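Local atomic coordinates of uncharacterized protein (Corynebacterium glutamicum, PDB entry 2NSF), a protein that probably catalyses the mycothiol-dependent isomerization of maleylpyruvate and binds a zinc ion. Residues E204-L209 and V236-G241; L35-T40 and A131-S136. One frame throughout, in Å; residues are numbered along the deposited sequence.

Interaction 1. Residues E204-L209 and V236-G241; sequences EGLVLL and VRYAAG. With SO4 (sulfate ion), chain D.
Leu-208 on the strand and Ala-239 in the last turn of the helix bring the two backbones closest, their CA atoms 8.2 Å apart, and no hydrogen bond joins the segments. Leu-208 carries most of the contact, with both of its methyl groups. Its CG lies beside the backbone N (chi1 -53°), a setting that aims CD1 at Ala-239 CB, 3.7 Å away, while CD2 comes up to the edge of the Tyr-238 ring, in its plane, and approaches Tyr-238 CE2 to 3.7 Å. Two residues back along the strand, Leu-206 approaches Tyr-238 from the opposite direction, its CD2 4.1 Å from Tyr-238 OH. That hydroxyl is buried, but a hydrogen bond to Pro-255 O satisfies it and fixes the far end of the ring. The helix closes just beyond in a Schellman motif, with Gly-241 at positive phi. Arg-237 takes no part in the contact with the strand; its chain, bent at chi3 (-83°), brings NE within 2.6 Å of O3 of a sulfate ion, probably from the crystallisation liquor, in a nearly straight hydrogen bond (176°); Gly-179 N also holds the ion. This is apolar helix-on-sheet packing in the MDMPI C-terminal domain, away from the zinc site: helix 232-239 lies against the mixed sheet, where strand 206-210 runs between 215-218 and 226-230. Val-228 touches both Leu-206 and Tyr-238, and helix 183-199 adds Thr-194 against Leu-208 and Trp-197 against Ala-239.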
ATOM      1  N   GLU A 204       3.390  15.733  15.873  1.00 23.11           N
ATOM      2  CA  GLU A 204       4.380  16.511  16.617  1.00 23.11           C
ATOM      3  C   GLU A 204       4.887  15.737  17.832  1.00 22.93           C
ATOM      4  O   GLU A 204       4.099  15.277  18.664  1.00 24.23           O
ATOM      5  CB  GLU A 204       3.781  17.848  17.077  1.00 24.65           C
ATOM      6  CG  GLU A 204       3.211  18.707  15.956  1.00 26.32           C
ATOM      7  CD  GLU A 204       2.725  20.065  16.447  1.00 30.42           C
ATOM      8  OE1 GLU A 204       2.291  20.160  17.614  1.00 28.48           O
ATOM      9  OE2 GLU A 204       2.763  21.037  15.661  1.00 30.10           O
ATOM     10  N   GLY A 205       6.205  15.595  17.925  1.00 21.92           N
ATOM     11  CA  GLY A 205       6.812  14.888  19.038  1.00 21.35           C
ATOM     12  C   GLY A 205       6.714  13.371  18.973  1.00 21.16           C
ATOM     13  O   GLY A 205       7.355  12.681  19.764  1.00 21.22           O
ATOM     14  N   LEU A 206       5.924  12.852  18.038  1.00 20.73           N
ATOM     15  CA  LEU A 206       5.751  11.406  17.903  1.00 20.39           C
ATOM     16  C   LEU A 206       6.895  10.771  17.121  1.00 18.33           C
ATOM     17  O   LEU A 206       7.204  11.186  16.003  1.00 20.07           O
ATOM     18  CB  LEU A 206       4.420  11.089  17.210  1.00 20.48           C
ATOM     19  CG  LEU A 206       4.108   9.600  17.001  1.00 22.62           C
ATOM     20  CD1 LEU A 206       3.983   8.902  18.354  1.00 22.27           C
ATOM     21  CD2 LEU A 206       2.821   9.450  16.202  1.00 22.88           C
ATOM     22  N   VAL A 207       7.517   9.758  17.711  1.00 18.47           N
ATOM     23  CA  VAL A 207       8.627   9.056  17.077  1.00 18.14           C
ATOM     24  C   VAL A 207       8.416   7.550  17.164  1.00 18.29           C
ATOM     25  O   VAL A 207       8.143   7.023  18.240  1.00 17.04           O
ATOM     26  CB  VAL A 207       9.974   9.391  17.769  1.00 20.53           C
ATOM     27  CG1 VAL A 207      11.121   8.633  17.093  1.00 18.95           C
ATOM     28  CG2 VAL A 207      10.228  10.896  17.715  1.00 19.30           C
ATOM     29  N   LEU A 208       8.538   6.861  16.034  1.00 18.48           N
ATOM     30  CA  LEU A 208       8.389   5.412  16.019  1.00 17.35           C
ATOM     31  C   LEU A 208       9.776   4.820  16.205  1.00 17.31           C
ATOM     32  O   LEU A 208      10.747   5.313  15.629  1.00 18.55           O
ATOM     33  CB  LEU A 208       7.821   4.934  14.687  1.00 19.12           C
ATOM     34  CG  LEU A 208       6.530   5.573  14.180  1.00 19.77           C
ATOM     35  CD1 LEU A 208       6.108   4.842  12.916  1.00 20.24           C
ATOM     36  CD2 LEU A 208       5.436   5.511  15.248  1.00 20.68           C
ATOM     37  N   LEU A 209       9.873   3.763  17.000  1.00 16.94           N
ATOM     38  CA  LEU A 209      11.163   3.137  17.229  1.00 17.71           C
ATOM     39  C   LEU A 209      11.148   1.661  16.895  1.00 16.06           C
ATOM     40  O   LEU A 209      10.359   0.904  17.455  1.00 17.59           O
ATOM     41  CB  LEU A 209      11.590   3.304  18.694  1.00 17.36           C
ATOM     42  CG  LEU A 209      12.839   2.526  19.130  1.00 18.63           C
ATOM     43  CD1 LEU A 209      14.066   3.052  18.394  1.00 20.25           C
ATOM     44  CD2 LEU A 209      13.028   2.658  20.638  1.00 19.79           C
ATOM     45  N   VAL A 236       4.924  -0.564  11.950  1.00 17.88           N
ATOM     46  CA  VAL A 236       4.305  -0.302  10.660  1.00 16.76           C
ATOM     47  C   VAL A 236       2.798  -0.562  10.746  1.00 17.64           C
ATOM     48  O   VAL A 236       2.013   0.205  10.197  1.00 16.38           O
ATOM     49  CB  VAL A 236       4.944  -1.142   9.535  1.00 15.82           C
ATOM     50  CG1 VAL A 236       4.170  -0.946   8.222  1.00 15.72           C
ATOM     51  CG2 VAL A 236       6.394  -0.705   9.340  1.00 14.65           C
ATOM     52  N   ARG A 237       2.381  -1.624  11.436  1.00 17.67           N
ATOM     53  CA  ARG A 237       0.942  -1.877  11.575  1.00 18.85           C
ATOM     54  C   ARG A 237       0.334  -0.662  12.269  1.00 18.64           C
ATOM     55  O   ARG A 237      -0.733  -0.175  11.888  1.00 18.71           O
ATOM     56  CB  ARG A 237       0.663  -3.127  12.424  1.00 19.73           C
ATOM     57  CG  ARG A 237      -0.814  -3.284  12.821  1.00 20.46           C
ATOM     58  CD  ARG A 237      -1.056  -4.464  13.766  1.00 21.48           C
ATOM     59  NE  ARG A 237      -1.193  -5.742  13.064  1.00 25.16           N
ATOM     60  CZ  ARG A 237      -2.272  -6.116  12.379  1.00 25.74           C
ATOM     61  NH1 ARG A 237      -2.299  -7.296  11.776  1.00 24.10           N
ATOM     62  NH2 ARG A 237      -3.328  -5.315  12.298  1.00 26.75           N
ATOM     63  N   TYR A 238       1.031  -0.178  13.294  1.00 17.63           N
ATOM     64  CA  TYR A 238       0.583   0.982  14.056  1.00 18.42           C
ATOM     65  C   TYR A 238       0.519   2.246  13.201  1.00 18.02           C
ATOM     66  O   TYR A 238      -0.505   2.931  13.170  1.00 19.66           O
ATOM     67  CB  TYR A 238       1.526   1.222  15.247  1.00 18.23           C
ATOM     68  CG  TYR A 238       1.306   2.552  15.936  1.00 19.35           C
ATOM     69  CD1 TYR A 238       0.187   2.774  16.740  1.00 19.07           C
ATOM     70  CD2 TYR A 238       2.206   3.604  15.757  1.00 20.25           C
ATOM     71  CE1 TYR A 238      -0.031   4.014  17.350  1.00 19.80           C
ATOM     72  CE2 TYR A 238       1.997   4.847  16.359  1.00 21.18           C
ATOM     73  CZ  TYR A 238       0.877   5.043  17.152  1.00 21.67           C
ATOM     74  OH  TYR A 238       0.664   6.266  17.744  1.00 21.42           O
ATOM     75  N   ALA A 239       1.610   2.553  12.506  1.00 17.33           N
ATOM     76  CA  ALA A 239       1.668   3.752  11.670  1.00 16.88           C
ATOM     77  C   ALA A 239       0.637   3.708  10.552  1.00 18.20           C
ATOM     78  O   ALA A 239       0.117   4.745  10.129  1.00 18.34           O
ATOM     79  CB  ALA A 239       3.070   3.915  11.085  1.00 18.15           C
ATOM     80  N   ALA A 240       0.340   2.502  10.078  1.00 16.92           N
ATOM     81  CA  ALA A 240      -0.629   2.323   9.002  1.00 18.77           C
ATOM     82  C   ALA A 240      -2.071   2.418   9.494  1.00 19.75           C
ATOM     83  O   ALA A 240      -3.015   2.238   8.714  1.00 20.59           O
ATOM     84  CB  ALA A 240      -0.393   0.978   8.313  1.00 19.08           C
ATOM     85  N   GLY A 241      -2.241   2.705  10.780  1.00 19.64           N
ATOM     86  CA  GLY A 241      -3.566   2.838  11.358  1.00 21.72           C
ATOM     87  C   GLY A 241      -4.277   1.509  11.517  1.00 22.55           C
ATOM     88  O   GLY A 241      -5.504   1.448  11.598  1.00 23.21           O
TER
HETATM   89  S   SO4 D 403       1.391  -8.745  13.139  1.00 43.99           S
HETATM   90  O1  SO4 D 403       0.368  -9.787  13.377  1.00 45.16           O
HETATM   91  O2  SO4 D 403       2.242  -8.988  11.955  1.00 42.88           O
HETATM   92  O3  SO4 D 403       0.885  -7.363  13.245  1.00 44.51           O
HETATM   93  O4  SO4 D 403       2.297  -8.873  14.264  1.00 49.49           O

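Interaction 2. Residues L35-T40 and A131-S136; sequences LARLGT and AWRETS
Helix 29-49 and the C-terminal end of helix 114-133 stand well apart here, Ala-36 CA and Trp-132 CA being 10.8 Å from each other, and long side chains bridge the distance. The indole of Trp-132 reaches across with its six-membered ring: CH2 lies 4.0 Å from Ala-36 CB, which meets the ring obliquely. Placing the indole CG beside the backbone N (chi1 -75°) directs the ring toward the other helix, and NE1 is hydrogen-bonded to Thr-157 OG1. At the outer margin the extended Arg-37 crosses Arg-133 at about a right angle. Its NH2 comes 3.4 Å from Arg-133 CG, which sits at the guanidinium edge, in plane. The like charges stay apart, with Arg-37 NH2 and Arg-133 NE 5.0 Å from each other, and Arg-37 NE forms a salt bridge with Asp-129 that probably offsets its charge. Within helix 29-49, Ala-36 O accepts from both Thr-40 N and Thr-40 OG1, on opposite faces of its plane, the latter at 2.8 Å. The contact belongs to the helical N-terminal part of the enzyme, where helix 156-171 touches Ala-36 through Ser-162 and Trp-132 through Leu-158 and Arg-161, while Met-84 of helix 66-89 packs on Trp-132 as well.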
ATOM      1  N   LEU A  35       9.254  -8.376  -5.973  1.00 19.82           N
ATOM      2  CA  LEU A  35       8.556  -8.080  -4.731  1.00 19.12           C
ATOM      3  C   LEU A  35       7.089  -7.753  -4.978  1.00 17.53           C
ATOM      4  O   LEU A  35       6.229  -8.128  -4.188  1.00 18.99           O
ATOM      5  CB  LEU A  35       9.235  -6.921  -3.992  1.00 19.74           C
ATOM      6  CG  LEU A  35      10.464  -7.311  -3.158  1.00 22.53           C
ATOM      7  CD1 LEU A  35      11.162  -6.058  -2.669  1.00 22.34           C
ATOM      8  CD2 LEU A  35      10.039  -8.183  -1.981  1.00 21.85           C
ATOM      9  N   ALA A  36       6.802  -7.055  -6.075  1.00 18.01           N
ATOM     10  CA  ALA A  36       5.418  -6.711  -6.397  1.00 18.44           C
ATOM     11  C   ALA A  36       4.658  -7.975  -6.773  1.00 17.96           C
ATOM     12  O   ALA A  36       3.501  -8.152  -6.387  1.00 18.13           O
ATOM     13  CB  ALA A  36       5.372  -5.704  -7.548  1.00 19.77           C
ATOM     14  N   ARG A  37       5.309  -8.849  -7.535  1.00 18.48           N
ATOM     15  CA  ARG A  37       4.693 -10.103  -7.950  1.00 19.90           C
ATOM     16  C   ARG A  37       4.477 -11.008  -6.738  1.00 18.36           C
ATOM     17  O   ARG A  37       3.434 -11.643  -6.611  1.00 17.10           O
ATOM     18  CB  ARG A  37       5.568 -10.808  -8.989  1.00 21.50           C
ATOM     19  CG  ARG A  37       5.558 -10.119 -10.344  1.00 23.73           C
ATOM     20  CD  ARG A  37       6.579 -10.720 -11.288  1.00 26.25           C
ATOM     21  NE  ARG A  37       6.401 -10.223 -12.651  1.00 26.32           N
ATOM     22  CZ  ARG A  37       7.289 -10.379 -13.625  1.00 29.79           C
ATOM     23  NH1 ARG A  37       8.432 -11.016 -13.394  1.00 29.31           N
ATOM     24  NH2 ARG A  37       7.033  -9.901 -14.837  1.00 31.17           N
ATOM     25  N   LEU A  38       5.464 -11.063  -5.848  1.00 18.38           N
ATOM     26  CA  LEU A  38       5.346 -11.886  -4.645  1.00 18.57           C
ATOM     27  C   LEU A  38       4.193 -11.398  -3.774  1.00 17.67           C
ATOM     28  O   LEU A  38       3.425 -12.197  -3.230  1.00 15.90           O
ATOM     29  CB  LEU A  38       6.649 -11.845  -3.841  1.00 20.12           C
ATOM     30  CG  LEU A  38       7.790 -12.715  -4.376  1.00 21.69           C
ATOM     31  CD1 LEU A  38       9.070 -12.409  -3.620  1.00 22.19           C
ATOM     32  CD2 LEU A  38       7.417 -14.189  -4.234  1.00 21.05           C
ATOM     33  N   GLY A  39       4.087 -10.081  -3.635  1.00 18.09           N
ATOM     34  CA  GLY A  39       3.021  -9.508  -2.835  1.00 17.02           C
ATOM     35  C   GLY A  39       1.658  -9.792  -3.433  1.00 16.27           C
ATOM     36  O   GLY A  39       0.684 -10.017  -2.712  1.00 17.28           O
ATOM     37  N   THR A  40       1.586  -9.777  -4.758  1.00 15.46           N
ATOM     38  CA  THR A  40       0.329 -10.035  -5.446  1.00 16.89           C
ATOM     39  C   THR A  40      -0.083 -11.488  -5.233  1.00 16.55           C
ATOM     40  O   THR A  40      -1.248 -11.770  -4.965  1.00 18.06           O
ATOM     41  CB  THR A  40       0.442  -9.745  -6.954  1.00 18.63           C
ATOM     42  OG1 THR A  40       0.846  -8.381  -7.148  1.00 19.06           O
ATOM     43  CG2 THR A  40      -0.903  -9.966  -7.637  1.00 17.91           C
ATOM     44  N   ALA A 131       1.872  -4.948 -18.750  1.00 24.68           N
ATOM     45  CA  ALA A 131       2.280  -3.555 -18.922  1.00 24.65           C
ATOM     46  C   ALA A 131       3.722  -3.380 -18.466  1.00 24.47           C
ATOM     47  O   ALA A 131       4.523  -2.737 -19.143  1.00 25.18           O
ATOM     48  CB  ALA A 131       1.359  -2.630 -18.131  1.00 23.70           C
ATOM     49  N   TRP A 132       4.052  -3.957 -17.313  1.00 24.27           N
ATOM     50  CA  TRP A 132       5.411  -3.861 -16.792  1.00 25.14           C
ATOM     51  C   TRP A 132       6.413  -4.608 -17.667  1.00 26.54           C
ATOM     52  O   TRP A 132       7.492  -4.091 -17.961  1.00 26.60           O
ATOM     53  CB  TRP A 132       5.488  -4.409 -15.363  1.00 23.20           C
ATOM     54  CG  TRP A 132       4.896  -3.508 -14.324  1.00 22.43           C
ATOM     55  CD1 TRP A 132       4.847  -2.142 -14.354  1.00 21.83           C
ATOM     56  CD2 TRP A 132       4.350  -3.900 -13.061  1.00 21.32           C
ATOM     57  NE1 TRP A 132       4.306  -1.662 -13.187  1.00 21.01           N
ATOM     58  CE2 TRP A 132       3.992  -2.721 -12.372  1.00 20.35           C
ATOM     59  CE3 TRP A 132       4.128  -5.140 -12.438  1.00 21.13           C
ATOM     60  CZ2 TRP A 132       3.428  -2.736 -11.090  1.00 19.57           C
ATOM     61  CZ3 TRP A 132       3.564  -5.158 -11.160  1.00 20.22           C
ATOM     62  CH2 TRP A 132       3.221  -3.962 -10.503  1.00 18.22           C
ATOM     63  N   ARG A 133       6.060  -5.820 -18.078  1.00 28.83           N
ATOM     64  CA  ARG A 133       6.951  -6.626 -18.907  1.00 32.20           C
ATOM     65  C   ARG A 133       7.285  -5.977 -20.247  1.00 32.89           C
ATOM     66  O   ARG A 133       8.391  -6.143 -20.763  1.00 32.46           O
ATOM     67  CB  ARG A 133       6.350  -8.013 -19.168  1.00 35.41           C
ATOM     68  CG  ARG A 133       6.207  -8.893 -17.940  1.00 40.17           C
ATOM     69  CD  ARG A 133       6.248 -10.369 -18.323  1.00 46.66           C
ATOM     70  NE  ARG A 133       5.399 -10.670 -19.472  1.00 52.08           N
ATOM     71  CZ  ARG A 133       5.266 -11.878 -20.012  1.00 55.49           C
ATOM     72  NH1 ARG A 133       5.931 -12.912 -19.507  1.00 57.87           N
ATOM     73  NH2 ARG A 133       4.473 -12.055 -21.059  1.00 57.15           N
ATOM     74  N   GLU A 134       6.337  -5.232 -20.807  1.00 32.53           N
ATOM     75  CA  GLU A 134       6.559  -4.593 -22.101  1.00 34.09           C
ATOM     76  C   GLU A 134       7.063  -3.156 -22.021  1.00 33.19           C
ATOM     77  O   GLU A 134       7.188  -2.482 -23.046  1.00 34.16           O
ATOM     78  CB  GLU A 134       5.275  -4.651 -22.933  1.00 35.75           C
ATOM     79  CG  GLU A 134       4.682  -6.053 -23.024  1.00 38.77           C
ATOM     80  CD  GLU A 134       3.539  -6.149 -24.018  1.00 40.29           C
ATOM     81  OE1 GLU A 134       2.789  -5.166 -24.166  1.00 41.35           O
ATOM     82  OE2 GLU A 134       3.382  -7.220 -24.641  1.00 41.90           O
ATOM     83  N   THR A 135       7.363  -2.691 -20.814  1.00 31.64           N
ATOM     84  CA  THR A 135       7.854  -1.331 -20.617  1.00 31.42           C
ATOM     85  C   THR A 135       9.313  -1.207 -21.049  1.00 33.26           C
ATOM     86  O   THR A 135      10.152  -2.030 -20.679  1.00 32.81           O
ATOM     87  CB  THR A 135       7.718  -0.905 -19.136  1.00 29.40           C
ATOM     88  OG1 THR A 135       6.330  -0.818 -18.797  1.00 27.84           O
ATOM     89  CG2 THR A 135       8.381   0.448 -18.892  1.00 26.70           C
ATOM     90  N   SER A 136       9.607  -0.174 -21.834  1.00 35.10           N
ATOM     91  CA  SER A 136      10.964   0.050 -22.320  1.00 37.21           C
ATOM     92  C   SER A 136      11.858   0.618 -21.227  1.00 38.65           C
ATOM     93  O   SER A 136      11.376   1.182 -20.245  1.00 38.22           O
ATOM     94  CB  SER A 136      10.954   1.008 -23.515  1.00 37.08           C
ATOM     95  OG  SER A 136      10.487   2.291 -23.139  1.00 38.82           O
TER

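In the fold
From the N terminus, helix 29-49 supplies residues 35-40, and the chain then passes through helices 66-89 and 99-109 before helix 114-133 returns to close interaction 2, a loop of 90 intervening residues with no strand in it. Helix 156-171, carrying zinc ligands Glu-164 and His-168, follows, and helix 183-199 leads into the C-terminal sheet. There interaction 1 closes a much shorter loop of 26 residues, between strand 206-210 and helix 232-239. The loops lie in series, neither nested nor crossed. Their centres are 30 Å apart on opposite sides of the chain's centre: interaction 2 ties helices of the zinc-binding part together, interaction 1 joins helix to sheet.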